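Side-chain contacts in nitrogenase molybdenum-iron protein beta chain (Clostridium pasteurianum, PDB 4WES), which pairs with the alpha chain in the nitrogenase component that reduces dinitrogen to ammonium, sharing with it an [8Fe-7S] cluster: residues B[7-12]-B[381-386]; B[69-74]-B[111-116]; B[173-178]-B[248-253]; B[192-197]-B[290-295]. One frame throughout, in Å; residues are numbered along the deposited sequence. Where two conformers were deposited one is given.

In the fold
Of the four contacts only interaction 2 lies close to the metal cluster: the side chain of F71 is about 8 Å from the [8Fe-7S] cluster, and interactions 1, 3 and 4 lie away from the cluster and the iron sites. Interactions 3 and 4 are neighbours, about 6 Å apart at their nearest atoms; strand 172-175 of interaction 3 is followed in the chain by helix 181-193 of interaction 4, and their segments alternate along the sequence. Interaction 1 joins residues near the N-terminus to helix 374-383 and encloses the other three in sequence, yet its centre is 43 Å from that of interaction 2 and 38 Å from that of interaction 3, on the far side of the chain's centre from the latter.

Interaction 1: B[7-12]-B[381-386]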
loop_
_atom_site.group_PDB
_atom_site.type_symbol
_atom_site.label_atom_id
_atom_site.label_comp_id
_atom_site.label_asym_id
_atom_site.label_seq_id
_atom_site.Cartn_x
_atom_site.Cartn_y
_atom_site.Cartn_z
ATOM N N LYS B 7 15.586 15.420 -21.550
ATOM C CA LYS B 7 14.738 14.610 -22.405
ATOM C C LYS B 7 15.511 14.008 -23.584
ATOM O O LYS B 7 15.250 12.911 -24.008
ATOM C CB LYS B 7 13.602 15.489 -22.920
ATOM C CG LYS B 7 12.590 14.769 -23.787
ATOM C CD LYS B 7 11.448 15.665 -24.180
ATOM C CE LYS B 7 10.504 14.932 -25.123
ATOM N NZ LYS B 7 9.408 15.809 -25.589
ATOM N N GLU B 8 16.448 14.770 -24.139
ATOM C CA GLU B 8 17.169 14.313 -25.327
ATOM C C GLU B 8 18.113 13.160 -24.977
ATOM O O GLU B 8 19.031 13.297 -24.164
ATOM C CB GLU B 8 17.912 15.484 -25.954
ATOM C CG GLU B 8 17.025 16.674 -26.326
ATOM C CD GLU B 8 16.316 17.489 -25.200
ATOM O OE1 GLU B 8 16.839 17.643 -24.025
ATOM O OE2 GLU B 8 15.211 18.046 -25.553
ATOM N N ILE B 9 17.851 12.015 -25.567
ATOM C CA ILE B 9 18.472 10.772 -25.151
ATOM C C ILE B 9 19.920 10.771 -25.573
ATOM O O ILE B 9 20.260 11.188 -26.695
ATOM C CB ILE B 9 17.715 9.547 -25.692
ATOM C CG1 ILE B 9 16.383 9.310 -24.927
ATOM C CG2 ILE B 9 18.573 8.301 -25.593
ATOM C CD1 ILE B 9 15.389 8.487 -25.723
ATOM N N VAL B 10 20.787 10.349 -24.662
ATOM C CA VAL B 10 22.215 10.209 -24.935
ATOM C C VAL B 10 22.539 8.744 -24.837
ATOM O O VAL B 10 22.174 8.057 -23.850
ATOM C CB VAL B 10 23.098 10.996 -23.931
ATOM C CG1 VAL B 10 24.587 10.828 -24.240
ATOM C CG2 VAL B 10 22.700 12.472 -23.884
ATOM N N GLU B 11 23.238 8.256 -25.830
ATOM C CA GLU B 11 23.760 6.898 -25.769
ATOM C C GLU B 11 25.186 6.956 -25.185
ATOM O O GLU B 11 26.184 7.057 -25.940
ATOM C CB GLU B 11 23.760 6.252 -27.148
ATOM C CG GLU B 11 22.391 6.123 -27.777
ATOM C CD GLU B 11 21.475 5.277 -26.949
ATOM O OE1 GLU B 11 21.987 4.320 -26.327
ATOM O OE2 GLU B 11 20.258 5.576 -26.919
ATOM N N ARG B 12 25.268 6.907 -23.873
ATOM C CA ARG B 12 26.556 6.979 -23.230
ATOM C C ARG B 12 27.332 5.712 -23.511
ATOM O O ARG B 12 26.749 4.621 -23.590
ATOM C CB ARG B 12 26.401 7.137 -21.697
ATOM C CG ARG B 12 25.947 8.499 -21.304
ATOM C CD ARG B 12 25.458 8.541 -19.878
ATOM N NE ARG B 12 24.122 7.956 -19.761
ATOM C CZ ARG B 12 23.774 6.938 -18.981
ATOM N NH1 ARG B 12 24.643 6.347 -18.163
ATOM N NH2 ARG B 12 22.526 6.524 -19.012
ATOM N N ILE B 381 11.258 7.596 -20.271
ATOM C CA ILE B 381 9.971 8.029 -19.739
ATOM C C ILE B 381 9.645 9.454 -20.143
ATOM O O ILE B 381 8.503 9.775 -20.432
ATOM C CB ILE B 381 9.941 7.829 -18.222
ATOM C CG1 ILE B 381 9.842 6.334 -17.904
ATOM C CG2 ILE B 381 8.815 8.589 -17.574
ATOM C CD1 ILE B 381 10.131 5.985 -16.452
ATOM N N LYS B 382 10.670 10.312 -20.182
ATOM C CA LYS B 382 10.430 11.688 -20.613
ATOM C C LYS B 382 9.978 11.805 -22.068
ATOM O O LYS B 382 9.363 12.809 -22.455
ATOM C CB LYS B 382 11.688 12.539 -20.422
ATOM C CG LYS B 382 12.053 12.775 -18.971
ATOM C CD LYS B 382 13.371 13.520 -18.863
ATOM C CE LYS B 382 13.647 13.880 -17.428
ATOM N NZ LYS B 382 12.603 14.808 -16.895
ATOM N N ASN B 383 10.325 10.803 -22.871
ATOM C CA ASN B 383 9.900 10.763 -24.265
ATOM C C ASN B 383 8.569 10.083 -24.490
ATOM O O ASN B 383 7.822 10.497 -25.375
ATOM C CB ASN B 383 10.999 10.147 -25.115
ATOM C CG ASN B 383 12.156 11.103 -25.299
ATOM O OD1 ASN B 383 12.144 11.895 -26.228
ATOM N ND2 ASN B 383 13.134 11.051 -24.416
ATOM N N GLU B 384 8.260 9.053 -23.708
ATOM C CA GLU B 384 6.925 8.454 -23.730
ATOM C C GLU B 384 6.673 7.906 -22.314
ATOM O O GLU B 384 7.427 7.056 -21.823
ATOM C CB GLU B 384 6.808 7.333 -24.765
ATOM C CG GLU B 384 5.415 6.723 -24.768
ATOM C CD GLU B 384 5.248 5.549 -25.707
ATOM O OE1 GLU B 384 6.198 5.244 -26.491
ATOM O OE2 GLU B 384 4.169 4.885 -25.638
ATOM N N GLY B 385 5.651 8.434 -21.664
ATOM C CA GLY B 385 5.376 8.108 -20.291
ATOM C C GLY B 385 4.877 6.693 -20.087
ATOM O O GLY B 385 4.484 6.007 -21.011
ATOM N N VAL B 386 4.804 6.318 -18.809
ATOM C CA VAL B 386 4.285 5.018 -18.391
ATOM C C VAL B 386 3.266 5.178 -17.292
ATOM O O VAL B 386 3.078 6.265 -16.751
ATOM C CB VAL B 386 5.412 4.068 -17.936
ATOM C CG1 VAL B 386 6.379 3.778 -19.084
ATOM C CG2 VAL B 386 6.167 4.626 -16.741
#
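The side chains of N383 and K7 leave their backbones along different rotamers and meet beside the K7 carbonyl. In N383, CG stands opposite the carbonyl carbon (chi1 -74°), which brings the amide over toward 7-12; in K7, CG lies trans to the main-chain nitrogen (chi1 -178°) and the rest of the chain runs out fully extended past that amide. The one hydrogen bond across the contact is given by the amide nitrogen: N383 ND2 to K7 O is 2.8 Å and fairly straight, with 160° at the hydrogen, and the acceptor lies close to the plane of the amide group. ND2 also donates to Q379 O, one turn back on the helix, and the two bonds together fix which end of the amide faces the loop.

The other amide atom faces the aliphatic part of the lysine, N383 OD1 lying 3.6 Å from K7 CE. The same methylene is 3.6 Å from the backbone oxygen of K382, K7 CE to K382 O, so the extended chain travels past two oxygens before its ammonium end. A methyl of I9 rests against the amide nitrogen, I9 CD1 to N383 ND2 being 3.7 Å.

This is a surface contact that lays the N-terminal loop against helix 374-383. I9 also packs on Q379 and W380 of that helix, while R12 forms salt bridges with D373 and D376 near its start. The helix itself is the crossover between strands 367-370 and 388-391 of the five-stranded parallel sheet, and the loop runs on from it toward strand 16-17.

Interaction 2: B[69-74]-B[111-116]; sequences SSFTEG and LGDDLP
F71 and D113, which meet through their side chains, have the same polyproline-II-like backbone conformation, phi -55° and psi 144°. F71 lies one residue before T72, the N-cap of helix 73-78. D113 sits between two helices: G112, with positive phi, closes helix 106-111 in a Schellman motif, and D114 is the N-cap of helix 115-125. The main chains stay well apart, the nearest CA atoms being those of F71 and L111 at 11.4 Å, and the phenyl ring spans the gap.

Its far edge does the touching. F71 CE2 meets L111 CD1 at 3.8 Å, the methyl lying in the plane of the ring. Next to it, F71 CZ is 3.5 Å from D113 OD2, with ring and carboxylate planes inclined by 34°. That oxygen has stronger partners, hydrogen bonds with H43 NE2 and G80 N, which hold the carboxylate at the ring edge. H43 also packs edge-to-face with F71.

Segment 69-74 leaves the C-terminal end of strand 67-68, where parallel alpha/beta sheets commonly place cofactor sites; 111-116 follows helix 106-111, which begins at cluster ligand C106. The side chains of F71 and L111 are each about 9 Å from those of ligands C48 and C106 respectively, within the [8Fe-7S] cluster's surroundings.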
loop_
_atom_site.group_PDB
_atom_site.type_symbol
_atom_site.label_atom_id
_atom_site.label_comp_id
_atom_site.label_asym_id
_atom_site.label_seq_id
_atom_site.Cartn_x
_atom_site.Cartn_y
_atom_site.Cartn_z
ATOM N N SER B 69 39.407 -9.197 5.858
ATOM C CA SER B 69 40.852 -9.256 5.931
ATOM C C SER B 69 41.509 -7.913 6.213
ATOM O O SER B 69 42.703 -7.865 6.536
ATOM C CB SER B 69 41.414 -9.871 4.661
ATOM O OG SER B 69 41.076 -11.238 4.559
ATOM N N SER B 70 40.767 -6.812 6.042
ATOM C CA SER B 70 41.301 -5.481 6.309
ATOM C C SER B 70 42.667 -5.229 5.640
ATOM O O SER B 70 43.669 -4.916 6.287
ATOM C CB SER B 70 41.363 -5.155 7.801
ATOM O OG SER B 70 40.051 -5.017 8.350
ATOM N N PHE B 71 42.708 -5.359 4.309
ATOM C CA PHE B 71 43.943 -5.063 3.576
ATOM C C PHE B 71 44.447 -3.658 3.891
ATOM O O PHE B 71 43.673 -2.691 3.977
ATOM C CB PHE B 71 43.742 -5.143 2.064
ATOM C CG PHE B 71 43.783 -6.542 1.457
ATOM C CD1 PHE B 71 43.242 -7.654 2.070
ATOM C CD2 PHE B 71 44.343 -6.719 0.239
ATOM C CE1 PHE B 71 43.250 -8.878 1.468
ATOM C CE2 PHE B 71 44.346 -7.947 -0.377
ATOM C CZ PHE B 71 43.774 -9.020 0.237
ATOM N N THR B 72 45.774 -3.539 3.935
ATOM C CA THR B 72 46.495 -2.288 3.994
ATOM C C THR B 72 47.324 -2.160 2.724
ATOM O O THR B 72 47.344 -3.058 1.892
ATOM C CB THR B 72 47.462 -2.283 5.188
ATOM O OG1 THR B 72 48.400 -3.347 4.973
ATOM C CG2 THR B 72 46.717 -2.473 6.517
ATOM N N GLU B 73 48.062 -1.064 2.613
ATOM C CA GLU B 73 48.930 -0.894 1.462
ATOM C C GLU B 73 49.993 -2.001 1.380
ATOM O O GLU B 73 50.383 -2.429 0.313
ATOM C CB GLU B 73 49.561 0.485 1.497
ATOM C CG GLU B 73 50.327 0.843 0.246
ATOM C CD GLU B 73 50.550 2.341 0.078
ATOM O OE1 GLU B 73 49.909 3.179 0.742
ATOM O OE2 GLU B 73 51.379 2.700 -0.762
ATOM N N GLY B 74 50.413 -2.515 2.517
ATOM C CA GLY B 74 51.316 -3.667 2.496
ATOM C C GLY B 74 50.793 -4.872 1.740
ATOM O O GLY B 74 51.548 -5.585 1.050
ATOM N N LEU B 111 45.055 -8.273 -7.496
ATOM C CA LEU B 111 46.340 -8.767 -6.978
ATOM C C LEU B 111 46.623 -10.224 -7.267
ATOM O O LEU B 111 47.775 -10.658 -7.106
ATOM C CB LEU B 111 46.414 -8.546 -5.462
ATOM C CG LEU B 111 46.545 -7.089 -5.019
ATOM C CD1 LEU B 111 46.316 -6.955 -3.518
ATOM C CD2 LEU B 111 47.889 -6.500 -5.380
ATOM N N GLY B 112 45.600 -10.986 -7.653
ATOM C CA GLY B 112 45.763 -12.407 -7.929
ATOM C C GLY B 112 45.986 -13.229 -6.695
ATOM O O GLY B 112 46.655 -14.259 -6.755
ATOM N N ASP B 113 45.435 -12.841 -5.555
ATOM C CA ASP B 113 45.590 -13.653 -4.343
ATOM C C ASP B 113 45.129 -15.080 -4.584
ATOM O O ASP B 113 44.141 -15.334 -5.267
ATOM C CB ASP B 113 44.789 -13.076 -3.173
ATOM C CG ASP B 113 45.553 -12.069 -2.341
ATOM O OD1 ASP B 113 46.524 -11.463 -2.827
ATOM O OD2 ASP B 113 45.165 -11.866 -1.175
ATOM N N ASP B 114 45.822 -16.003 -3.955
ATOM C CA ASP B 114 45.635 -17.425 -4.166
ATOM C C ASP B 114 44.970 -18.064 -2.927
ATOM O O ASP B 114 45.624 -18.611 -2.050
ATOM C CB ASP B 114 47.018 -18.032 -4.424
ATOM C CG ASP B 114 46.993 -19.513 -4.687
ATOM O OD1 ASP B 114 45.943 -20.171 -4.712
ATOM O OD2 ASP B 114 48.105 -20.024 -4.908
ATOM N N LEU B 115 43.639 -18.000 -2.885
ATOM C CA LEU B 115 42.878 -18.489 -1.729
ATOM C C LEU B 115 43.114 -19.984 -1.447
ATOM O O LEU B 115 43.263 -20.398 -0.308
ATOM C CB LEU B 115 41.385 -18.205 -1.909
ATOM C CG LEU B 115 40.926 -16.790 -1.507
ATOM C CD1 LEU B 115 41.009 -16.627 0.003
ATOM C CD2 LEU B 115 41.685 -15.668 -2.208
ATOM N N PRO B 116 43.123 -20.821 -2.500
ATOM C CA PRO B 116 43.380 -22.237 -2.212
ATOM C C PRO B 116 44.693 -22.474 -1.473
ATOM O O PRO B 116 44.729 -23.258 -0.536
ATOM C CB PRO B 116 43.425 -22.855 -3.593
ATOM C CG PRO B 116 42.535 -21.992 -4.416
ATOM C CD PRO B 116 42.773 -20.593 -3.915
#

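Interaction 3: B[173-178]-B[248-253]; sequences NVIPGF and LGAKTL
N173 ND2, which touches L253 CD2 at 3.3 Å, is gripped by two acceptors, T232 O and T238 OG1. N173 OD1 is bonded in turn to S235 OG, so both ends of this buried amide are satisfied and its orientation is fixed. The two side chains cross obliquely, the L253 CD2 methyl meeting the nitrogen end of the amide. It gets there because L253 CG points away from its own backbone nitrogen (chi1 -175°), toward the strand.

Two residues along the strand, I175 presses the tip of its side chain against the helix backbone: I175 CD1 lies 3.6 Å from A250 N and 4.0 Å from G249 C. With no side chain on G249, the methyl comes right up to the main chain, and A250 CB adds a looser apolar touch. Internal to the helix, on residues that do not touch the strand, L248 O accepts from both T252 N and T252 OG1.

Strand 173-175 and helix segment 248-253 run nearly antiparallel (148°), their axes 9.6 Å apart, as expected where a crossover helix covers a parallel sheet. Helix 243-257 links strand 237-241 to strand 261-264 and packs on the strand next to 237-241, with helix 146-161 alongside it.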
loop_
_atom_site.group_PDB
_atom_site.type_symbol
_atom_site.label_atom_id
_atom_site.label_comp_id
_atom_site.label_asym_id
_atom_site.label_seq_id
_atom_site.Cartn_x
_atom_site.Cartn_y
_atom_site.Cartn_z
ATOM N N ASN B 173 17.151 -31.199 -4.565
ATOM C CA ASN B 173 17.819 -29.948 -4.190
ATOM C C ASN B 173 17.082 -28.785 -4.870
ATOM O O ASN B 173 16.692 -28.923 -6.038
ATOM C CB ASN B 173 19.255 -29.915 -4.660
ATOM C CG ASN B 173 20.092 -31.028 -4.085
ATOM O OD1 ASN B 173 19.934 -31.401 -2.931
ATOM N ND2 ASN B 173 21.003 -31.542 -4.912
ATOM N N VAL B 174 16.943 -27.663 -4.191
ATOM C CA VAL B 174 16.431 -26.462 -4.813
ATOM C C VAL B 174 17.368 -25.305 -4.514
ATOM O O VAL B 174 17.624 -25.002 -3.351
ATOM C CB VAL B 174 14.950 -26.171 -4.454
ATOM C CG1 VAL B 174 14.714 -26.096 -2.955
ATOM C CG2 VAL B 174 14.457 -24.917 -5.174
ATOM N N ILE B 175 17.874 -24.689 -5.578
ATOM C CA ILE B 175 18.668 -23.478 -5.453
ATOM C C ILE B 175 17.710 -22.355 -5.852
ATOM O O ILE B 175 17.280 -22.299 -6.996
ATOM C CB ILE B 175 19.925 -23.501 -6.341
ATOM C CG1 ILE B 175 20.803 -24.712 -6.017
ATOM C CG2 ILE B 175 20.686 -22.210 -6.200
ATOM C CD1 ILE B 175 21.929 -24.941 -7.025
ATOM N N PRO B 176 17.321 -21.502 -4.882
ATOM C CA PRO B 176 16.187 -20.613 -5.093
ATOM C C PRO B 176 16.524 -19.314 -5.828
ATOM O O PRO B 176 15.640 -18.501 -6.060
ATOM C CB PRO B 176 15.719 -20.333 -3.677
ATOM C CG PRO B 176 16.988 -20.327 -2.893
ATOM C CD PRO B 176 17.782 -21.478 -3.483
ATOM N N GLY B 177 17.799 -19.094 -6.105
ATOM C CA GLY B 177 18.254 -17.876 -6.698
ATOM C C GLY B 177 18.368 -16.723 -5.707
ATOM O O GLY B 177 18.243 -16.889 -4.494
ATOM N N PHE B 178 18.646 -15.534 -6.260
ATOM C CA PHE B 178 18.823 -14.329 -5.459
ATOM C C PHE B 178 17.454 -13.737 -5.179
ATOM O O PHE B 178 17.038 -12.738 -5.767
ATOM C CB PHE B 178 19.791 -13.366 -6.143
ATOM C CG PHE B 178 20.086 -12.151 -5.326
ATOM C CD1 PHE B 178 20.805 -12.238 -4.175
ATOM C CD2 PHE B 178 19.571 -10.876 -5.680
ATOM C CE1 PHE B 178 21.063 -11.087 -3.384
ATOM C CE2 PHE B 178 19.834 -9.783 -4.897
ATOM C CZ PHE B 178 20.580 -9.900 -3.752
ATOM N N LEU B 248 24.959 -21.972 -12.247
ATOM C CA LEU B 248 26.357 -22.338 -12.068
ATOM C C LEU B 248 26.488 -23.384 -10.965
ATOM O O LEU B 248 27.175 -24.397 -11.111
ATOM C CB LEU B 248 27.219 -21.123 -11.791
ATOM C CG LEU B 248 28.709 -21.428 -11.601
ATOM C CD1 LEU B 248 29.352 -21.974 -12.849
ATOM C CD2 LEU B 248 29.455 -20.175 -11.146
ATOM N N GLY B 249 25.814 -23.151 -9.853
ATOM C CA GLY B 249 25.836 -24.112 -8.767
ATOM C C GLY B 249 25.247 -25.468 -9.169
ATOM O O GLY B 249 25.810 -26.540 -8.873
ATOM N N ALA B 250 24.105 -25.434 -9.867
ATOM C CA ALA B 250 23.442 -26.679 -10.286
ATOM C C ALA B 250 24.313 -27.489 -11.242
ATOM O O ALA B 250 24.432 -28.726 -11.109
ATOM C CB ALA B 250 22.114 -26.389 -10.918
ATOM N N LYS B 251 24.928 -26.815 -12.204
ATOM C CA LYS B 251 25.819 -27.462 -13.157
ATOM C C LYS B 251 27.077 -28.008 -12.490
ATOM O O LYS B 251 27.577 -29.088 -12.845
ATOM C CB LYS B 251 26.181 -26.466 -14.270
ATOM C CG LYS B 251 25.035 -26.104 -15.187
ATOM C CD LYS B 251 25.376 -25.034 -16.235
ATOM C CE LYS B 251 24.189 -24.807 -17.158
ATOM N NZ LYS B 251 24.456 -23.766 -18.194
ATOM N N THR B 252 27.607 -27.262 -11.542
ATOM C CA THR B 252 28.806 -27.689 -10.826
ATOM C C THR B 252 28.494 -28.969 -10.039
ATOM O O THR B 252 29.305 -29.899 -10.000
ATOM C CB THR B 252 29.329 -26.565 -9.905
ATOM O OG1 THR B 252 29.634 -25.411 -10.693
ATOM C CG2 THR B 252 30.594 -26.972 -9.156
ATOM N N LEU B 253 27.312 -29.015 -9.424
ATOM C CA LEU B 253 26.881 -30.181 -8.674
ATOM C C LEU B 253 26.680 -31.391 -9.591
ATOM O O LEU B 253 26.987 -32.536 -9.221
ATOM C CB LEU B 253 25.601 -29.852 -7.896
ATOM C CG LEU B 253 25.096 -30.944 -6.957
ATOM C CD1 LEU B 253 26.138 -31.449 -5.984
ATOM C CD2 LEU B 253 23.870 -30.429 -6.220
#

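Interaction 4: B[192-197]-B[290-295]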
loop_
_atom_site.group_PDB
_atom_site.type_symbol
_atom_site.label_atom_id
_atom_site.label_comp_id
_atom_site.label_asym_id
_atom_site.label_seq_id
_atom_site.Cartn_x
_atom_site.Cartn_y
_atom_site.Cartn_z
ATOM N N GLU B 192 6.591 -28.564 0.712
ATOM C CA GLU B 192 5.980 -29.284 1.832
ATOM C C GLU B 192 4.525 -29.616 1.517
ATOM O O GLU B 192 4.054 -30.727 1.820
ATOM C CB GLU B 192 6.126 -28.459 3.099
ATOM C CG GLU B 192 7.594 -28.443 3.527
ATOM C CD GLU B 192 7.964 -27.405 4.551
ATOM O OE1 GLU B 192 7.062 -26.730 5.083
ATOM O OE2 GLU B 192 9.199 -27.286 4.797
ATOM N N ALA B 193 3.798 -28.692 0.889
ATOM C CA ALA B 193 2.409 -28.975 0.508
ATOM C C ALA B 193 2.339 -30.110 -0.534
ATOM O O ALA B 193 1.372 -30.886 -0.551
ATOM C CB ALA B 193 1.724 -27.719 -0.006
ATOM N N MET B 194 3.332 -30.187 -1.411
ATOM C CA MET B 194 3.442 -31.242 -2.417
ATOM C C MET B 194 3.907 -32.577 -1.800
ATOM O O MET B 194 3.890 -33.599 -2.485
ATOM C CB MET B 194 4.413 -30.863 -3.545
ATOM C CG MET B 194 3.932 -29.764 -4.515
ATOM S SD MET B 194 2.580 -30.224 -5.595
ATOM C CE MET B 194 3.367 -31.396 -6.711
ATOM N N ASP B 195 4.359 -32.551 -0.547
ATOM C CA ASP B 195 4.913 -33.703 0.142
ATOM C C ASP B 195 6.184 -34.234 -0.541
ATOM O O ASP B 195 6.373 -35.454 -0.670
ATOM C CB ASP B 195 3.858 -34.814 0.305
ATOM C CG ASP B 195 4.252 -35.841 1.345
ATOM O OD1 ASP B 195 5.039 -35.515 2.276
ATOM O OD2 ASP B 195 3.758 -36.978 1.244
ATOM N N ILE B 196 7.067 -33.318 -0.930
ATOM C CA ILE B 196 8.306 -33.631 -1.598
ATOM C C ILE B 196 9.502 -33.265 -0.708
ATOM O O ILE B 196 9.751 -32.091 -0.471
ATOM C CB ILE B 196 8.413 -32.895 -2.948
ATOM C CG1 ILE B 196 7.324 -33.408 -3.872
ATOM C CG2 ILE B 196 9.790 -33.051 -3.582
ATOM C CD1 ILE B 196 7.133 -32.579 -5.134
ATOM N N PRO B 197 10.277 -34.258 -0.260
ATOM C CA PRO B 197 11.503 -33.960 0.495
ATOM C C PRO B 197 12.508 -33.184 -0.334
ATOM O O PRO B 197 12.650 -33.458 -1.538
ATOM C CB PRO B 197 12.041 -35.357 0.874
ATOM C CG PRO B 197 10.801 -36.221 0.887
ATOM C CD PRO B 197 9.951 -35.693 -0.234
ATOM N N ALA B 290 -5.156 -29.964 -3.338
ATOM C CA ALA B 290 -6.252 -29.026 -3.472
ATOM C C ALA B 290 -5.877 -27.628 -2.984
ATOM O O ALA B 290 -6.335 -26.622 -3.540
ATOM C CB ALA B 290 -7.450 -29.557 -2.701
ATOM N N SER B 291 -5.055 -27.557 -1.932
ATOM C CA SER B 291 -4.692 -26.239 -1.387
ATOM C C SER B 291 -3.940 -25.374 -2.388
ATOM O O SER B 291 -4.224 -24.182 -2.522
ATOM C CB SER B 291 -3.862 -26.410 -0.110
ATOM O OG SER B 291 -2.628 -27.058 -0.370
ATOM N N ILE B 292 -3.003 -25.990 -3.099
ATOM C CA ILE B 292 -2.252 -25.275 -4.140
ATOM C C ILE B 292 -3.152 -24.891 -5.310
ATOM O O ILE B 292 -3.104 -23.776 -5.822
ATOM C CB ILE B 292 -1.036 -26.071 -4.608
ATOM C CG1 ILE B 292 -0.003 -26.173 -3.477
ATOM C CG2 ILE B 292 -0.428 -25.476 -5.877
ATOM C CD1 ILE B 292 1.218 -26.998 -3.783
ATOM N N GLU B 293 -4.003 -25.814 -5.713
ATOM C CA GLU B 293 -4.965 -25.509 -6.760
ATOM C C GLU B 293 -5.894 -24.368 -6.367
ATOM O O GLU B 293 -6.216 -23.519 -7.213
ATOM C CB GLU B 293 -5.722 -26.777 -7.180
ATOM C CG GLU B 293 -6.626 -26.491 -8.368
ATOM C CD GLU B 293 -7.082 -27.681 -9.130
ATOM O OE1 GLU B 293 -8.050 -27.498 -9.901
ATOM O OE2 GLU B 293 -6.479 -28.773 -8.985
ATOM N N GLU B 294 -6.337 -24.337 -5.105
ATOM C CA GLU B 294 -7.190 -23.218 -4.658
ATOM C C GLU B 294 -6.436 -21.894 -4.794
ATOM O O GLU B 294 -7.008 -20.899 -5.248
ATOM C CB GLU B 294 -7.659 -23.420 -3.208
ATOM C CG GLU B 294 -8.631 -22.357 -2.780
ATOM C CD GLU B 294 -8.931 -22.308 -1.301
ATOM O OE1 GLU B 294 -7.999 -22.416 -0.483
ATOM O OE2 GLU B 294 -10.126 -22.107 -0.955
ATOM N N GLU B 295 -5.179 -21.852 -4.343
ATOM C CA GLU B 295 -4.381 -20.618 -4.428
ATOM C C GLU B 295 -4.260 -20.118 -5.876
ATOM O O GLU B 295 -4.424 -18.924 -6.155
ATOM C CB GLU B 295 -2.972 -20.842 -3.898
ATOM C CG GLU B 295 -2.814 -21.296 -2.489
ATOM C CD GLU B 295 -1.431 -21.871 -2.093
ATOM O OE1 GLU B 295 -0.423 -21.629 -2.775
ATOM O OE2 GLU B 295 -1.374 -22.582 -1.004
#
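This is a small apolar contact between two helices near the surface, where the C-terminal end of helix 181-193, at A193 and M194, meets the first turn of helix 290-305. A193 and M194 supply one side, I292 the other. CD1 of I292 is the central atom: it lies 3.9 Å from A193 CB, with its neighbour I292 CG1 at 4.2 Å from the same methyl. The isoleucine reaches across because its CG1 branch is set opposite its carbonyl carbon (chi1 -67°) and then runs on extended.

M194 brings both CG and SD to 3.9 Å from I292 CD1, the bent thioether chain crossing the isoleucine at roughly a right angle. M194 has a second modelled conformer, so this part of the contact is less certain than that of A193. D195 leaves helical geometry in a Schellman motif, its N bonding E192 O at 3.0 Å. S291 OG merely comes near A193 CB.

Helix 181-193 connects strands 172-175 and 198-200, and I292 also touches its L190 as well as Y427 of helix 426-448. E293 forms a salt bridge with K520 of the alpha chain and E294 one with R185 of the second beta subunit, whereas E295 pairs with R189 and so bridges the two helices. No hydrogen bond joins the two segments, which implies that they meet through apolar packing, supplemented between the helices by E295-R189.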